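Local coordinates for protein exoglucanase A (Cellulomonas fimi, PDB 7CBD) that hydrolyses beta-1,4-glucosidic linkages of cellulose through this family 6 catalytic domain, with inversion of anomeric configuration, releasing cellobiose from non-reducing chain ends, at residues 15-29 with 41-53. Sequence-based numbering, arbitrary orientation.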
# COMPACT_ATOMS: atom_id res chain seq x y z
N GLN A 15 5.09 -10.07 12.75
CA GLN A 15 4.06 -9.97 11.73
C GLN A 15 3.92 -11.28 10.96
O GLN A 15 4.90 -12.00 10.75
CB GLN A 15 4.36 -8.82 10.75
CG GLN A 15 4.42 -7.46 11.42
CD GLN A 15 4.60 -6.35 10.40
OE1 GLN A 15 3.87 -6.27 9.41
NE2 GLN A 15 5.57 -5.48 10.63
N TYR A 16 2.69 -11.58 10.54
CA TYR A 16 2.41 -12.80 9.80
C TYR A 16 3.18 -12.85 8.49
O TYR A 16 3.19 -11.87 7.73
CB TYR A 16 0.92 -12.85 9.47
CG TYR A 16 0.47 -14.01 8.60
CD1 TYR A 16 0.46 -15.30 9.08
CD2 TYR A 16 0.02 -13.79 7.30
CE1 TYR A 16 0.04 -16.36 8.30
CE2 TYR A 16 -0.42 -14.84 6.50
CZ TYR A 16 -0.42 -16.12 7.02
OH TYR A 16 -0.85 -17.19 6.26
N VAL A 17 3.77 -14.00 8.20
CA VAL A 17 4.40 -14.27 6.91
C VAL A 17 3.51 -15.22 6.12
O VAL A 17 3.15 -16.31 6.62
CB VAL A 17 5.82 -14.82 7.09
CG1 VAL A 17 6.46 -15.13 5.74
CG2 VAL A 17 6.67 -13.81 7.85
N ASN A 18 3.13 -14.82 4.91
CA ASN A 18 2.18 -15.54 4.07
C ASN A 18 2.90 -16.66 3.32
O ASN A 18 3.70 -16.37 2.42
CB ASN A 18 1.53 -14.54 3.11
CG ASN A 18 0.60 -15.19 2.12
OD1 ASN A 18 0.46 -16.41 2.06
ND2 ASN A 18 -0.06 -14.36 1.31
N PRO A 19 2.66 -17.93 3.66
CA PRO A 19 3.41 -19.01 3.00
C PRO A 19 3.11 -19.15 1.52
O PRO A 19 3.96 -19.66 0.77
CB PRO A 19 2.99 -20.26 3.77
CG PRO A 19 1.64 -19.92 4.30
CD PRO A 19 1.65 -18.44 4.59
N THR A 20 1.93 -18.71 1.06
CA THR A 20 1.62 -18.78 -0.36
C THR A 20 2.46 -17.79 -1.15
O THR A 20 3.05 -18.13 -2.19
CB THR A 20 0.13 -18.52 -0.57
OG1 THR A 20 -0.62 -19.40 0.29
CG2 THR A 20 -0.28 -18.76 -2.03
N TRP A 21 2.56 -16.55 -0.66
CA TRP A 21 3.42 -15.57 -1.30
C TRP A 21 4.89 -15.96 -1.17
O TRP A 21 5.66 -15.84 -2.13
CB TRP A 21 3.15 -14.18 -0.73
CG TRP A 21 4.10 -13.13 -1.23
CD1 TRP A 21 4.02 -12.42 -2.40
CD2 TRP A 21 5.28 -12.66 -0.56
NE1 TRP A 21 5.08 -11.55 -2.50
CE2 TRP A 21 5.87 -11.68 -1.39
CE3 TRP A 21 5.90 -12.99 0.65
CZ2 TRP A 21 7.04 -11.01 -1.03
CZ3 TRP A 21 7.06 -12.33 1.00
CH2 TRP A 21 7.62 -11.35 0.17
N ALA A 22 5.28 -16.49 -0.00
CA ALA A 22 6.65 -16.94 0.16
C ALA A 22 7.00 -18.00 -0.87
O ALA A 22 8.10 -17.99 -1.44
CB ALA A 22 6.87 -17.48 1.58
N ALA A 23 6.08 -18.93 -1.13
CA ALA A 23 6.33 -19.96 -2.13
C ALA A 23 6.48 -19.35 -3.52
O ALA A 23 7.34 -19.78 -4.31
CB ALA A 23 5.23 -21.02 -2.10
N SER A 24 5.67 -18.34 -3.85
CA SER A 24 5.82 -17.65 -5.13
C SER A 24 7.19 -17.00 -5.24
O SER A 24 7.83 -17.05 -6.30
CB SER A 24 4.71 -16.61 -5.28
OG SER A 24 3.45 -17.24 -5.29
N VAL A 25 7.66 -16.38 -4.16
CA VAL A 25 8.98 -15.75 -4.19
C VAL A 25 10.07 -16.80 -4.35
O VAL A 25 10.99 -16.64 -5.16
CB VAL A 25 9.20 -14.90 -2.92
CG1 VAL A 25 10.63 -14.38 -2.89
CG2 VAL A 25 8.21 -13.75 -2.87
N ASN A 26 9.98 -17.89 -3.60
CA ASN A 26 10.99 -18.94 -3.71
C ASN A 26 11.00 -19.57 -5.11
O ASN A 26 12.06 -19.96 -5.61
CB ASN A 26 10.80 -19.99 -2.62
CG ASN A 26 11.27 -19.51 -1.26
OD1 ASN A 26 12.24 -18.76 -1.16
ND2 ASN A 26 10.59 -19.94 -0.21
N ALA A 27 9.83 -19.70 -5.74
CA ALA A 27 9.80 -20.20 -7.11
C ALA A 27 10.51 -19.22 -8.05
O ALA A 27 11.28 -19.64 -8.92
CB ALA A 27 8.36 -20.45 -7.56
N ALA A 28 10.27 -17.92 -7.87
CA ALA A 28 10.99 -16.92 -8.65
C ALA A 28 12.49 -17.03 -8.42
O ALA A 28 13.28 -16.89 -9.37
CB ALA A 28 10.49 -15.52 -8.31
N ALA A 29 12.91 -17.29 -7.18
CA ALA A 29 14.33 -17.44 -6.89
C ALA A 29 14.92 -18.63 -7.64
O ALA A 29 16.02 -18.55 -8.18
CB ALA A 29 14.55 -17.59 -5.38
N LYS A 41 19.09 -13.12 -2.81
CA LYS A 41 18.34 -11.96 -2.34
C LYS A 41 16.84 -12.23 -2.36
O LYS A 41 16.12 -11.86 -1.42
CB LYS A 41 18.65 -10.75 -3.21
CG LYS A 41 20.06 -10.20 -3.09
CD LYS A 41 20.22 -9.04 -4.07
CE LYS A 41 21.47 -8.22 -3.84
NZ LYS A 41 21.48 -7.03 -4.74
N MET A 42 16.35 -12.88 -3.42
CA MET A 42 14.94 -13.24 -3.47
C MET A 42 14.57 -14.15 -2.31
O MET A 42 13.50 -13.99 -1.71
CB MET A 42 14.61 -13.90 -4.81
CG MET A 42 14.74 -12.96 -5.99
SD MET A 42 14.21 -13.76 -7.52
CE MET A 42 14.17 -12.35 -8.64
N ARG A 43 15.45 -15.10 -1.95
CA ARG A 43 15.15 -15.96 -0.81
C ARG A 43 15.00 -15.15 0.48
O ARG A 43 14.14 -15.46 1.31
CB ARG A 43 16.21 -17.05 -0.67
CG ARG A 43 16.17 -18.05 -1.82
CD ARG A 43 17.00 -19.30 -1.54
NE ARG A 43 18.42 -19.00 -1.39
CZ ARG A 43 19.32 -19.06 -2.38
NH1 ARG A 43 18.95 -19.39 -3.61
NH2 ARG A 43 20.59 -18.79 -2.13
N THR A 44 15.81 -14.10 0.65
CA THR A 44 15.64 -13.23 1.81
C THR A 44 14.27 -12.55 1.80
O THR A 44 13.60 -12.46 2.83
CB THR A 44 16.75 -12.18 1.85
OG1 THR A 44 18.01 -12.84 1.91
CG2 THR A 44 16.59 -11.26 3.06
N VAL A 45 13.85 -12.07 0.63
CA VAL A 45 12.55 -11.41 0.52
C VAL A 45 11.42 -12.34 0.95
O VAL A 45 10.45 -11.90 1.59
CB VAL A 45 12.36 -10.89 -0.92
CG1 VAL A 45 10.94 -10.40 -1.16
CG2 VAL A 45 13.36 -9.78 -1.21
N ALA A 46 11.54 -13.63 0.63
CA ALA A 46 10.49 -14.61 0.93
C ALA A 46 10.21 -14.76 2.42
O ALA A 46 9.14 -15.26 2.79
CB ALA A 46 10.86 -15.97 0.33
N GLY A 47 11.14 -14.35 3.28
CA GLY A 47 10.91 -14.44 4.71
C GLY A 47 10.20 -13.26 5.32
O GLY A 47 9.95 -13.26 6.53
N GLN A 48 9.84 -12.25 4.52
CA GLN A 48 9.27 -11.02 5.06
C GLN A 48 7.74 -11.07 5.10
O GLN A 48 7.12 -11.76 4.29
CB GLN A 48 9.72 -9.84 4.21
CG GLN A 48 11.22 -9.62 4.32
CD GLN A 48 11.62 -9.36 5.76
OE1 GLN A 48 11.11 -8.44 6.38
NE2 GLN A 48 12.51 -10.20 6.31
N PRO A 49 7.14 -10.34 6.04
CA PRO A 49 5.68 -10.35 6.20
C PRO A 49 4.99 -9.41 5.21
O PRO A 49 5.40 -8.26 5.05
CB PRO A 49 5.48 -9.86 7.64
CG PRO A 49 6.63 -8.93 7.85
CD PRO A 49 7.80 -9.54 7.09
N THR A 50 3.92 -9.90 4.58
CA THR A 50 3.11 -9.14 3.64
C THR A 50 1.64 -9.30 4.01
O THR A 50 1.23 -10.28 4.63
CB THR A 50 3.31 -9.63 2.20
OG1 THR A 50 3.06 -11.04 2.13
CG2 THR A 50 4.72 -9.34 1.71
N ALA A 51 0.83 -8.33 3.59
CA ALA A 51 -0.59 -8.38 3.89
C ALA A 51 -1.31 -9.34 2.95
O ALA A 51 -0.93 -9.52 1.79
CB ALA A 51 -1.22 -6.99 3.76
N VAL A 52 -2.37 -9.95 3.48
CA VAL A 52 -3.27 -10.78 2.69
C VAL A 52 -4.43 -9.91 2.24
O VAL A 52 -5.11 -9.28 3.06
CB VAL A 52 -3.76 -11.98 3.51
CG1 VAL A 52 -4.86 -12.72 2.76
CG2 VAL A 52 -2.58 -12.90 3.83
N TRP A 53 -4.67 -9.88 0.93
CA TRP A 53 -5.69 -9.01 0.34
C TRP A 53 -6.98 -9.79 0.12
O TRP A 53 -6.98 -10.79 -0.61
CB TRP A 53 -5.22 -8.45 -1.00
CG TRP A 53 -4.14 -7.42 -0.89
CD1 TRP A 53 -2.88 -7.59 -0.38
CD2 TRP A 53 -4.23 -6.04 -1.29
NE1 TRP A 53 -2.18 -6.40 -0.45
CE2 TRP A 53 -2.99 -5.44 -1.00
CE3 TRP A 53 -5.24 -5.27 -1.88
CZ2 TRP A 53 -2.74 -4.10 -1.27
CZ3 TRP A 53 -4.98 -3.93 -2.14
CH2 TRP A 53 -3.74 -3.36 -1.84
O HOH W 1 4.29 -6.18 6.63
O HOH W 2 1.20 -9.89 7.59
O HOH W 3 4.52 -12.74 3.72
O HOH W 4 0.65 -11.56 0.95
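Trp21 and Thr50 meet where an antiparallel helical hairpin, 19-29 against 41-45, runs back into strand 52-53 of the distorted beta/alpha barrel of family 6 glycosidases. The two helix axes come within 8.4 Å of each other. Apolar contacts dominate. Thr50 CG2 sits over one face of the indole, a CH-pi contact 3.7 Å from the centroid of the six-membered ring of Trp21 and 5° off its normal, while Val25 CG2 covers the opposite face. With CG anti to the backbone N (chi1 174°), the indole reaches across to the other segment, where Val45 O lies at the ring edge, 3.2 Å from Trp21 CH2, and Val45 CG1 also packs against CH2; NE1 donates to Pro367 O, outside the two segments. A leucine in place of Trp21 would probably leave Thr50 CG2 without its aromatic face and Pro367 O without its N-H donor. Farther along the hairpin, Val25 CG1 packs on Ala46 CB at 3.6 Å, and Ala29 CB on Met42 CB, whose side chain also touches Phe420 of helix 417-425. No direct hydrogen bond crosses the contact; waters bridge it instead. One links Gln15 OE1, also held by Asn90, to Pro49 O, and a second joins Tyr16 O to Thr50 O. Asn18 N-caps the first helix, its OD1 accepting from Thr20 N at 2.9 Å, while its ND2 donates to a water that lies 2.7 Å from Thr50 OG1.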